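SusD superfamily protein (Bacteroides thetaiotaomicron VPI-5482, PDB 3HDX) probably binds polysaccharides at the outer membrane of the bacterium, as other SusD-family proteins do when capturing glycans for uptake. Local coordinates at residues Y323-L328 with P333-I338; S302-F307 with E423-G428; D309-I314 with N388-N393; S52-V57 with P291-S296. All blocks are in the same frame, centred on the assembly; numbering follows the deposited sequence. Where two conformers were deposited one is given.

Contact 1: residues Y323-L328 with P333-I338; sequences YYVQNL and PVFSKI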
# COMPACT_ATOMS: atom_id res chain seq x y z
N TYR A 323 -18.13 13.66 0.64
CA TYR A 323 -17.12 13.02 1.51
C TYR A 323 -15.72 12.91 0.90
O TYR A 323 -14.73 12.98 1.62
CB TYR A 323 -17.59 11.68 2.05
CG TYR A 323 -18.49 11.84 3.25
CD1 TYR A 323 -17.96 12.16 4.50
CD2 TYR A 323 -19.86 11.62 3.17
CE1 TYR A 323 -18.78 12.30 5.64
CE2 TYR A 323 -20.69 11.76 4.31
CZ TYR A 323 -20.14 12.08 5.53
OH TYR A 323 -20.96 12.22 6.64
N TYR A 324 -15.63 12.81 -0.42
CA TYR A 324 -14.33 12.77 -1.11
C TYR A 324 -13.82 14.09 -1.65
O TYR A 324 -12.61 14.23 -1.82
CB TYR A 324 -14.38 11.80 -2.28
CG TYR A 324 -14.06 10.33 -1.98
CD1 TYR A 324 -14.12 9.78 -0.69
CD2 TYR A 324 -13.73 9.49 -3.04
CE1 TYR A 324 -13.82 8.45 -0.47
CE2 TYR A 324 -13.44 8.17 -2.84
CZ TYR A 324 -13.49 7.65 -1.56
OH TYR A 324 -13.19 6.34 -1.28
N VAL A 325 -14.72 15.01 -1.98
CA VAL A 325 -14.36 16.21 -2.73
C VAL A 325 -15.03 17.47 -2.17
O VAL A 325 -16.21 17.48 -1.84
CB VAL A 325 -14.78 16.01 -4.21
CG1 VAL A 325 -14.41 17.21 -5.05
CG2 VAL A 325 -14.15 14.73 -4.80
N GLN A 326 -14.27 18.55 -2.13
CA GLN A 326 -14.75 19.87 -1.72
C GLN A 326 -14.59 20.86 -2.87
O GLN A 326 -13.95 20.58 -3.89
CB GLN A 326 -14.01 20.35 -0.48
CG GLN A 326 -14.48 19.68 0.79
CD GLN A 326 -13.76 20.15 2.01
OE1 GLN A 326 -13.29 21.30 2.08
NE2 GLN A 326 -13.74 19.31 3.03
N ASN A 327 -15.20 22.04 -2.71
CA ASN A 327 -15.12 23.10 -3.72
C ASN A 327 -15.73 22.68 -5.04
O ASN A 327 -15.20 23.01 -6.13
CB ASN A 327 -13.69 23.61 -3.92
CG ASN A 327 -13.06 24.14 -2.68
OD1 ASN A 327 -13.70 24.30 -1.64
ND2 ASN A 327 -11.78 24.47 -2.79
N LEU A 328 -16.87 21.99 -4.96
CA LEU A 328 -17.56 21.53 -6.19
C LEU A 328 -18.12 22.67 -7.08
O LEU A 328 -18.45 22.45 -8.24
CB LEU A 328 -18.61 20.48 -5.86
CG LEU A 328 -18.00 19.12 -5.43
CD1 LEU A 328 -19.01 18.25 -4.62
CD2 LEU A 328 -17.47 18.39 -6.66
N PRO A 333 -12.12 21.21 -8.34
CA PRO A 333 -12.49 20.76 -7.01
C PRO A 333 -11.33 20.03 -6.33
O PRO A 333 -10.53 19.38 -6.99
CB PRO A 333 -13.67 19.81 -7.24
CG PRO A 333 -13.84 19.67 -8.67
CD PRO A 333 -12.85 20.47 -9.39
N VAL A 334 -11.30 20.11 -5.01
CA VAL A 334 -10.22 19.56 -4.19
C VAL A 334 -10.59 18.16 -3.71
O VAL A 334 -11.62 17.98 -3.05
CB VAL A 334 -9.95 20.46 -2.98
CG1 VAL A 334 -8.95 19.82 -2.01
CG2 VAL A 334 -9.43 21.86 -3.45
N PHE A 335 -9.72 17.19 -4.00
CA PHE A 335 -9.87 15.84 -3.48
C PHE A 335 -9.44 15.91 -2.00
O PHE A 335 -8.24 15.94 -1.65
CB PHE A 335 -9.03 14.87 -4.29
CG PHE A 335 -9.15 13.45 -3.84
CD1 PHE A 335 -10.27 12.73 -4.20
CD2 PHE A 335 -8.17 12.85 -3.06
CE1 PHE A 335 -10.44 11.43 -3.82
CE2 PHE A 335 -8.33 11.50 -2.66
CZ PHE A 335 -9.45 10.80 -3.07
N SER A 336 -10.46 15.94 -1.15
CA SER A 336 -10.31 16.18 0.27
C SER A 336 -10.51 14.94 1.14
O SER A 336 -10.54 15.04 2.36
CB SER A 336 -11.31 17.28 0.67
OG SER A 336 -12.63 16.87 0.36
N LYS A 337 -10.60 13.75 0.52
CA LYS A 337 -10.80 12.50 1.26
C LYS A 337 -9.84 12.37 2.45
O LYS A 337 -10.24 12.00 3.54
CB LYS A 337 -10.61 11.32 0.32
CG LYS A 337 -10.73 9.96 0.95
CD LYS A 337 -10.34 8.88 -0.02
CE LYS A 337 -10.38 7.50 0.63
NZ LYS A 337 -10.21 6.35 -0.36
N ILE A 338 -8.56 12.61 2.17
CA ILE A 338 -7.45 12.46 3.12
C ILE A 338 -7.03 13.89 3.47
O ILE A 338 -6.57 14.67 2.60
CB ILE A 338 -6.30 11.60 2.54
CG1 ILE A 338 -6.85 10.25 2.04
CG2 ILE A 338 -5.19 11.47 3.59
CD1 ILE A 338 -5.82 9.24 1.58
O HOH W 1 -13.51 15.35 2.29
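Q326 and V334 form the hydrogen-bonded pair of a small antiparallel beta hairpin: Q326 N reaches V334 O at 2.9 Å in a nearly straight bond (169°), and V334 N returns to Q326 O at 2.9 Å. Beyond V325 and F335, which make the non-hydrogen-bonded pair, S336 N donates to Y324 O at 2.8 Å. A water also joins S336 OG to Y323 O.

The aromatic contacts centre on Y324. The F335 ring turns its edge to the Y324 face in an offset edge-to-face pair, centroids 5.7 Å apart and planes at 74°. K337 runs alongside the tyrosine, every torsion extended (chi1 178°), laying CD over a ring face 3.9 Å from the centroid, a CH-pi contact. Apolar packing closes the other end, where V325 CG1 presses tightly on P333 CB at 3.5 Å; a branched valine and a rigid proline suit this snug fit.

At the tip of the lysine, K337 NZ donates to Y324 OH at 3.1 Å, while E427 supplies its salt bridge and R422 O is a second partner of the phenol. Bonded also to the carbonyls of M425 and E423, this buried ammonium probably remains charged.

Contact 2: residues S302-F307 with E423-G428; sequences SIFTNF and ELMGEG. With EDO (1,2-ethanediol), chain G.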
# COMPACT_ATOMS: atom_id res chain seq x y z
N SER A 302 -17.99 10.31 -14.31
CA SER A 302 -17.78 9.08 -15.08
C SER A 302 -17.59 7.89 -14.12
O SER A 302 -18.10 6.79 -14.35
CB SER A 302 -16.54 9.20 -15.99
OG SER A 302 -16.73 10.18 -17.00
N ILE A 303 -16.85 8.12 -13.04
CA ILE A 303 -16.47 7.08 -12.07
C ILE A 303 -17.56 6.74 -11.08
O ILE A 303 -17.79 5.56 -10.80
CB ILE A 303 -15.19 7.50 -11.30
CG1 ILE A 303 -14.01 7.59 -12.31
CG2 ILE A 303 -14.87 6.47 -10.20
CD1 ILE A 303 -12.76 8.25 -11.77
N PHE A 304 -18.20 7.79 -10.55
CA PHE A 304 -19.30 7.64 -9.59
C PHE A 304 -20.57 7.82 -10.39
O PHE A 304 -20.88 8.93 -10.83
CB PHE A 304 -19.17 8.69 -8.48
CG PHE A 304 -17.94 8.52 -7.65
CD1 PHE A 304 -17.95 7.64 -6.56
CD2 PHE A 304 -16.78 9.25 -7.92
CE1 PHE A 304 -16.85 7.47 -5.77
CE2 PHE A 304 -15.64 9.06 -7.14
CZ PHE A 304 -15.69 8.19 -6.03
N THR A 305 -21.28 6.70 -10.56
CA THR A 305 -22.43 6.61 -11.45
C THR A 305 -23.77 6.70 -10.75
O THR A 305 -24.80 6.75 -11.42
CB THR A 305 -22.39 5.28 -12.23
OG1 THR A 305 -22.46 4.15 -11.33
CG2 THR A 305 -21.04 5.18 -13.04
N ASN A 306 -23.76 6.73 -9.43
CA ASN A 306 -24.98 6.69 -8.63
C ASN A 306 -24.91 7.79 -7.60
O ASN A 306 -23.99 7.80 -6.78
CB ASN A 306 -25.07 5.29 -7.98
CG ASN A 306 -26.34 5.06 -7.18
OD1 ASN A 306 -26.97 5.97 -6.69
ND2 ASN A 306 -26.66 3.78 -6.98
N PHE A 307 -25.89 8.71 -7.60
CA PHE A 307 -25.87 9.81 -6.62
C PHE A 307 -25.99 9.41 -5.16
O PHE A 307 -25.67 10.21 -4.28
CB PHE A 307 -26.77 10.99 -7.01
CG PHE A 307 -28.27 10.74 -6.94
CD1 PHE A 307 -28.94 10.47 -5.74
CD2 PHE A 307 -29.00 10.79 -8.10
CE1 PHE A 307 -30.31 10.30 -5.74
CE2 PHE A 307 -30.38 10.64 -8.10
CZ PHE A 307 -31.02 10.36 -6.92
N GLU A 423 -13.48 2.96 -3.91
CA GLU A 423 -13.20 2.79 -2.50
C GLU A 423 -11.81 3.13 -2.08
O GLU A 423 -11.63 3.77 -1.05
CB GLU A 423 -13.53 1.33 -2.10
CG GLU A 423 -13.37 1.03 -0.63
CD GLU A 423 -14.26 1.90 0.29
OE1 GLU A 423 -15.33 2.35 -0.18
OE2 GLU A 423 -13.89 2.05 1.49
N LEU A 424 -10.84 2.76 -2.91
CA LEU A 424 -9.44 2.90 -2.56
C LEU A 424 -8.77 4.11 -3.22
O LEU A 424 -7.53 4.25 -3.19
CB LEU A 424 -8.69 1.59 -2.89
CG LEU A 424 -9.28 0.30 -2.29
CD1 LEU A 424 -8.62 -0.97 -2.86
CD2 LEU A 424 -9.14 0.32 -0.76
N MSE A 425 -9.57 5.02 -3.75
CA MSE A 425 -9.05 6.22 -4.42
C MSE A 425 -8.13 7.00 -3.46
O MSE A 425 -8.51 7.28 -2.32
CB MSE A 425 -10.24 7.08 -4.89
CG MSE A 425 -9.84 8.29 -5.75
SE MSE A 425 -11.39 9.16 -6.50
CE MSE A 425 -11.91 7.94 -7.88
N GLY A 426 -6.93 7.31 -3.93
CA GLY A 426 -5.96 7.99 -3.12
C GLY A 426 -5.17 7.16 -2.11
O GLY A 426 -4.39 7.73 -1.30
N GLU A 427 -5.34 5.83 -2.17
CA GLU A 427 -4.64 4.91 -1.26
C GLU A 427 -3.54 4.07 -1.91
O GLU A 427 -3.07 3.09 -1.34
CB GLU A 427 -5.64 4.05 -0.52
CG GLU A 427 -6.62 4.85 0.33
CD GLU A 427 -7.67 4.02 0.98
OE1 GLU A 427 -7.38 2.92 1.56
OE2 GLU A 427 -8.85 4.46 0.94
N GLY A 428 -3.09 4.49 -3.10
CA GLY A 428 -1.96 3.86 -3.77
C GLY A 428 -2.22 2.54 -4.46
O GLY A 428 -1.28 1.80 -4.74
C1 EDO G . -25.63 0.90 -9.37
O1 EDO G . -25.03 1.47 -8.18
C2 EDO G . -26.76 1.75 -9.90
O2 EDO G . -26.30 3.06 -10.26
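The F304 ring meets the selenium of M425 near its own plane, at an edge, while one face is covered by its neighbour I303, whose CG2 sits 4.0 Å above the F304 ring plane toward the rim. This is a Met-aromatic contact, with selenomethionine standing for methionine: SE lies 5.5 Å from the ring centroid. It joins the end of helix 297-303 to the turn after helix 409-423 in this largely helical SusD fold.

M425 comes to the phenylalanine from the opposite direction and bends at chi3 (-74°), which carries its terminal CE to F304 CE2 at 4.0 Å. The same methyl meets I303 tip to tip. A long, flexible, apolar side chain suits this task, since one terminal group can touch both a ring and an aliphatic branch. Around it, F304 also packs on R311 and R422, so this apolar contact lies beside a charged region.

At the outer end of 302-307, N306 ND2 donates to O1 of an ethanediol, probably from the crystallisation liquor, at 3.1 Å and almost straight (176°); R391 holds the same oxygen, and N306 OD1 accepts from D308 N. A leucine here would probably deprive the diol of its amide donor and D308 N of its side-chain acceptor.

M425 itself sits in a type II beta turn from L424 to E427. G426 fills the position where a side chain would jam against the preceding carbonyl, and E427 N closes the turn on L424 O at 2.9 Å.

Contact 3: residues D309-I314 with N388-N393; sequences DLRFGI and NMIRTN. With EDO (1,2-ethanediol), chain G.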
# COMPACT_ATOMS: atom_id res chain seq x y z
N ASP A 309 -24.09 7.14 -3.86
CA ASP A 309 -22.74 6.77 -3.44
C ASP A 309 -22.27 7.75 -2.35
O ASP A 309 -22.11 8.96 -2.62
CB ASP A 309 -21.81 6.76 -4.63
CG ASP A 309 -20.51 6.04 -4.35
OD1 ASP A 309 -19.88 6.31 -3.30
OD2 ASP A 309 -20.16 5.18 -5.18
N LEU A 310 -22.07 7.21 -1.14
CA LEU A 310 -21.66 8.06 -0.01
C LEU A 310 -20.31 8.74 -0.20
O LEU A 310 -20.04 9.76 0.43
CB LEU A 310 -21.65 7.30 1.33
CG LEU A 310 -23.02 6.81 1.82
CD1 LEU A 310 -22.89 5.95 3.06
CD2 LEU A 310 -23.92 8.04 2.10
N ARG A 311 -19.45 8.19 -1.04
CA ARG A 311 -18.14 8.81 -1.29
C ARG A 311 -18.26 10.09 -2.12
O ARG A 311 -17.45 11.00 -1.95
CB ARG A 311 -17.23 7.80 -2.01
CG ARG A 311 -16.93 6.54 -1.14
CD ARG A 311 -16.49 5.33 -1.89
NE ARG A 311 -17.56 4.77 -2.74
CZ ARG A 311 -17.67 3.48 -3.10
NH1 ARG A 311 -16.83 2.54 -2.66
NH2 ARG A 311 -18.64 3.11 -3.91
N PHE A 312 -19.28 10.16 -2.99
CA PHE A 312 -19.50 11.31 -3.86
C PHE A 312 -20.99 11.49 -4.08
O PHE A 312 -21.54 11.18 -5.11
CB PHE A 312 -18.74 11.19 -5.18
CG PHE A 312 -18.85 12.40 -6.02
CD1 PHE A 312 -18.40 13.62 -5.53
CD2 PHE A 312 -19.46 12.34 -7.27
CE1 PHE A 312 -18.54 14.75 -6.31
CE2 PHE A 312 -19.62 13.47 -8.04
CZ PHE A 312 -19.16 14.68 -7.56
N GLY A 313 -21.63 12.00 -3.05
CA GLY A 313 -23.06 12.16 -3.06
C GLY A 313 -23.47 13.16 -2.01
O GLY A 313 -23.30 14.37 -2.21
N ILE A 314 -23.93 12.66 -0.87
CA ILE A 314 -24.38 13.51 0.22
C ILE A 314 -23.26 14.50 0.67
O ILE A 314 -22.06 14.18 0.68
CB ILE A 314 -24.84 12.64 1.43
CG1 ILE A 314 -25.67 13.41 2.45
CG2 ILE A 314 -23.66 11.94 2.11
CD1 ILE A 314 -27.06 13.78 1.92
N ASN A 388 -20.92 -6.90 -2.46
CA ASN A 388 -22.05 -6.27 -1.79
C ASN A 388 -21.74 -5.72 -0.40
O ASN A 388 -22.33 -4.72 -0.00
CB ASN A 388 -23.29 -7.18 -1.76
CG ASN A 388 -24.01 -7.23 -3.09
OD1 ASN A 388 -23.94 -6.28 -3.89
ND2 ASN A 388 -24.73 -8.32 -3.34
N MSE A 389 -20.83 -6.38 0.33
CA MSE A 389 -20.43 -5.89 1.65
C MSE A 389 -19.92 -4.46 1.59
O MSE A 389 -20.22 -3.62 2.48
CB MSE A 389 -19.40 -6.78 2.31
CG MSE A 389 -19.90 -8.11 2.70
SE MSE A 389 -18.53 -9.21 3.49
CE MSE A 389 -19.55 -10.86 3.42
N ILE A 390 -19.13 -4.17 0.56
CA ILE A 390 -18.57 -2.84 0.38
C ILE A 390 -19.66 -1.89 -0.14
O ILE A 390 -19.84 -0.79 0.43
CB ILE A 390 -17.37 -2.88 -0.57
CG1 ILE A 390 -16.32 -3.97 -0.09
CG2 ILE A 390 -16.89 -1.42 -0.78
CD1 ILE A 390 -15.96 -4.02 1.33
N ARG A 391 -20.39 -2.31 -1.19
CA ARG A 391 -21.44 -1.46 -1.77
C ARG A 391 -22.46 -0.96 -0.75
O ARG A 391 -22.73 0.26 -0.68
CB ARG A 391 -22.17 -2.21 -2.85
CG ARG A 391 -21.36 -2.44 -4.13
CD ARG A 391 -22.18 -3.27 -5.12
NE ARG A 391 -23.43 -2.59 -5.46
CZ ARG A 391 -23.58 -1.70 -6.45
NH1 ARG A 391 -22.56 -1.35 -7.26
NH2 ARG A 391 -24.78 -1.13 -6.63
N THR A 392 -22.95 -1.88 0.07
CA THR A 392 -24.01 -1.55 1.03
C THR A 392 -23.53 -0.72 2.22
O THR A 392 -24.39 -0.27 3.02
CB THR A 392 -24.78 -2.80 1.50
OG1 THR A 392 -23.90 -3.66 2.21
CG2 THR A 392 -25.40 -3.53 0.29
N ASN A 393 -22.20 -0.57 2.42
CA ASN A 393 -21.68 0.36 3.42
C ASN A 393 -21.33 1.72 2.78
O ASN A 393 -20.76 2.60 3.44
CB ASN A 393 -20.49 -0.18 4.16
CG ASN A 393 -20.33 0.43 5.56
OD1 ASN A 393 -21.32 0.71 6.27
ND2 ASN A 393 -19.09 0.61 5.97
C1 EDO G . -25.63 0.90 -9.37
O1 EDO G . -25.03 1.47 -8.18
C2 EDO G . -26.76 1.75 -9.90
O2 EDO G . -26.30 3.06 -10.26
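R311 sets out with CG opposite its carbonyl carbon (chi1 -64°) and folds back at chi3 (-68°), a path that takes its guanidinium to D309 and leaves NH1 4.4 Å from I390 CG2, a loose touch on helix 380-391. Its neighbour L310 rests methyl CD1 4.0 Å from N393 O without a bond; the leucine also packs on I237, which suits an apolar residue at this partly exposed edge.

Most of the order lies within 309-314. R311 grips D309 side-on: NE donates to D309 OD1 at 2.8 Å on the syn lone pair, and NH2 to D309 OD2 at 2.9 Å, both in the guanidinium plane. R311 N also reaches D309 OD1, at 3.0 Å and on its anti lone pair, making an Asx turn within the type I turn from D309 to F312. Aspartate is short enough to serve backbone and side chain together.

Across the contact, R391 leaves its backbone away from 309-314, and the bend at chi3 (60°) lets NH2 donate to ethanediol O1 at 3.0 Å, while NE serves R397 O. An alanine in its place would probably rob R397 O of this side-chain donor and leave the diol to N306.

R311 NH1 goes on to salt bridges with E419 and E423. Met edge-on by D309 as well, the guanidinium is unlikely to turn, and these carboxylates probably offset the charge of R422 close by.

Contact 4: residues S52-V57 with P291-S296; sequences SDLQAV and PEIYIS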
# COMPACT_ATOMS: atom_id res chain seq x y z
N SER A 52 4.57 19.60 -15.22
CA SER A 52 4.89 18.69 -16.32
C SER A 52 5.50 17.38 -15.80
O SER A 52 5.32 16.33 -16.41
CB SER A 52 5.80 19.34 -17.38
OG SER A 52 5.18 20.48 -17.97
N ASP A 53 6.21 17.43 -14.66
CA ASP A 53 6.82 16.21 -14.08
C ASP A 53 5.74 15.23 -13.60
O ASP A 53 5.75 14.06 -13.96
CB ASP A 53 7.92 16.51 -13.03
CG ASP A 53 7.47 17.31 -11.84
OD1 ASP A 53 6.30 17.75 -11.75
OD2 ASP A 53 8.26 17.48 -10.89
N LEU A 54 4.76 15.75 -12.88
CA LEU A 54 3.59 14.92 -12.46
C LEU A 54 2.82 14.44 -13.68
O LEU A 54 2.40 13.30 -13.73
CB LEU A 54 2.71 15.73 -11.51
CG LEU A 54 3.28 16.20 -10.18
CD1 LEU A 54 2.24 16.98 -9.37
CD2 LEU A 54 3.81 15.02 -9.33
N GLN A 55 2.70 15.29 -14.71
CA GLN A 55 1.98 14.90 -15.91
C GLN A 55 2.71 13.72 -16.60
O GLN A 55 2.05 12.82 -17.18
CB GLN A 55 1.79 16.09 -16.88
CG GLN A 55 0.89 15.74 -18.05
CD GLN A 55 -0.50 15.40 -17.59
OE1 GLN A 55 -1.27 16.28 -17.18
NE2 GLN A 55 -0.83 14.09 -17.59
N ALA A 56 4.06 13.74 -16.57
CA ALA A 56 4.84 12.64 -17.17
C ALA A 56 4.56 11.30 -16.45
O ALA A 56 4.39 10.28 -17.10
CB ALA A 56 6.33 12.95 -17.20
N VAL A 57 4.46 11.35 -15.12
CA VAL A 57 4.08 10.13 -14.38
C VAL A 57 2.70 9.65 -14.84
O VAL A 57 2.49 8.47 -15.16
CB VAL A 57 4.07 10.36 -12.87
CG1 VAL A 57 3.59 9.10 -12.12
CG2 VAL A 57 5.47 10.85 -12.37
N PRO A 291 -4.81 22.95 -6.11
CA PRO A 291 -4.23 21.63 -5.83
C PRO A 291 -3.24 21.24 -6.94
O PRO A 291 -3.45 21.68 -8.09
CB PRO A 291 -5.46 20.72 -5.87
CG PRO A 291 -6.37 21.32 -6.85
CD PRO A 291 -6.18 22.84 -6.66
N GLU A 292 -2.18 20.47 -6.64
CA GLU A 292 -1.25 20.02 -7.70
C GLU A 292 -1.95 18.99 -8.59
O GLU A 292 -1.73 18.98 -9.81
CB GLU A 292 0.06 19.39 -7.18
CG GLU A 292 1.01 20.35 -6.47
CD GLU A 292 1.35 21.64 -7.26
OE1 GLU A 292 1.41 21.69 -8.52
OE2 GLU A 292 1.53 22.64 -6.55
N ILE A 293 -2.79 18.15 -7.99
CA ILE A 293 -3.55 17.12 -8.72
C ILE A 293 -4.97 17.08 -8.14
O ILE A 293 -5.17 17.40 -6.99
CB ILE A 293 -2.87 15.71 -8.68
CG1 ILE A 293 -3.01 15.05 -7.29
CG2 ILE A 293 -1.40 15.79 -9.14
CD1 ILE A 293 -2.32 13.65 -7.17
N TYR A 294 -5.92 16.68 -8.96
CA TYR A 294 -7.33 16.64 -8.52
C TYR A 294 -8.13 15.71 -9.41
O TYR A 294 -7.68 15.37 -10.52
CB TYR A 294 -7.95 18.07 -8.51
CG TYR A 294 -8.03 18.70 -9.89
CD1 TYR A 294 -6.93 19.32 -10.47
CD2 TYR A 294 -9.24 18.71 -10.59
CE1 TYR A 294 -7.00 19.89 -11.75
CE2 TYR A 294 -9.33 19.28 -11.86
CZ TYR A 294 -8.22 19.87 -12.44
OH TYR A 294 -8.34 20.43 -13.71
N ILE A 295 -9.28 15.30 -8.92
CA ILE A 295 -10.22 14.51 -9.72
C ILE A 295 -11.17 15.54 -10.35
O ILE A 295 -11.87 16.28 -9.64
CB ILE A 295 -11.05 13.48 -8.91
CG1 ILE A 295 -10.17 12.62 -7.96
CG2 ILE A 295 -11.83 12.57 -9.93
CD1 ILE A 295 -9.09 11.69 -8.62
N SER A 296 -11.13 15.63 -11.68
CA SER A 296 -11.97 16.61 -12.37
C SER A 296 -13.46 16.23 -12.27
O SER A 296 -13.82 15.09 -11.96
CB SER A 296 -11.61 16.67 -13.84
OG SER A 296 -12.00 15.48 -14.50
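Within 52-57, L54 alone touches P291-S296, reaching E292 and I293 with a single methyl. S52 O accepts from A56 N at 2.9 Å, an ordinary helical bond. D53 follows: its OD1 accepts a weak bond from the next amide, L54 N, at 2.8 Å, a short acid beside an amide of the first turn, and its other oxygen forms a salt bridge with R51.

L54 then starts out toward 291-296. CG stands opposite the carbonyl carbon (chi1 -63°) and the branch beyond is extended, so CD1 meets I293 CG2 at 3.8 Å and E292 CB at 3.9 Å, each side chain crossing at about a right angle. I293 offers CG2 because its CG1 takes the position between backbone N and carbonyl carbon (chi1 73°). E292 gives only its aliphatic base here; in the conformer given, the carboxylate bonds to K288. Branched hydrocarbon against branched hydrocarbon suits the buried pair of L54 and I293.

Q55 packs on V48, while A56 and V57 touch L69 of helix 67-73, and V57 also I37 and L41 of helix 34-41.

The leucine also touches V48, L68, I37 and L41, so the contact is set among helices 34-41 and 67-73 and strand 47-48, which pairs antiparallel with strand 293-294; beyond that strand, S296 caps helix 297-303.

Contacts 1, 2 and 4 are buried, whereas contact 3 is partly buried, with L310 and N393 at its more open side. Contact 1 is the broadest and the only one with hydrogen bonds across its segments; contacts 2 and 4 are apolar, resting on one methyl each, and contact 3 is the loosest, its polar chemistry mostly within 309-314. The end of helix 409-423 and the turn after it link contacts 1 to 3: E427 and M425 O receive K337 of contact 1, and E423 receives R311 of contact 3. Contacts 2 and 4 share the chain running from strand 293-294 into helix 297-303, and M425 touches I295. Contacts 3 and 4 do not meet, their nearest atoms being about 7 Å apart.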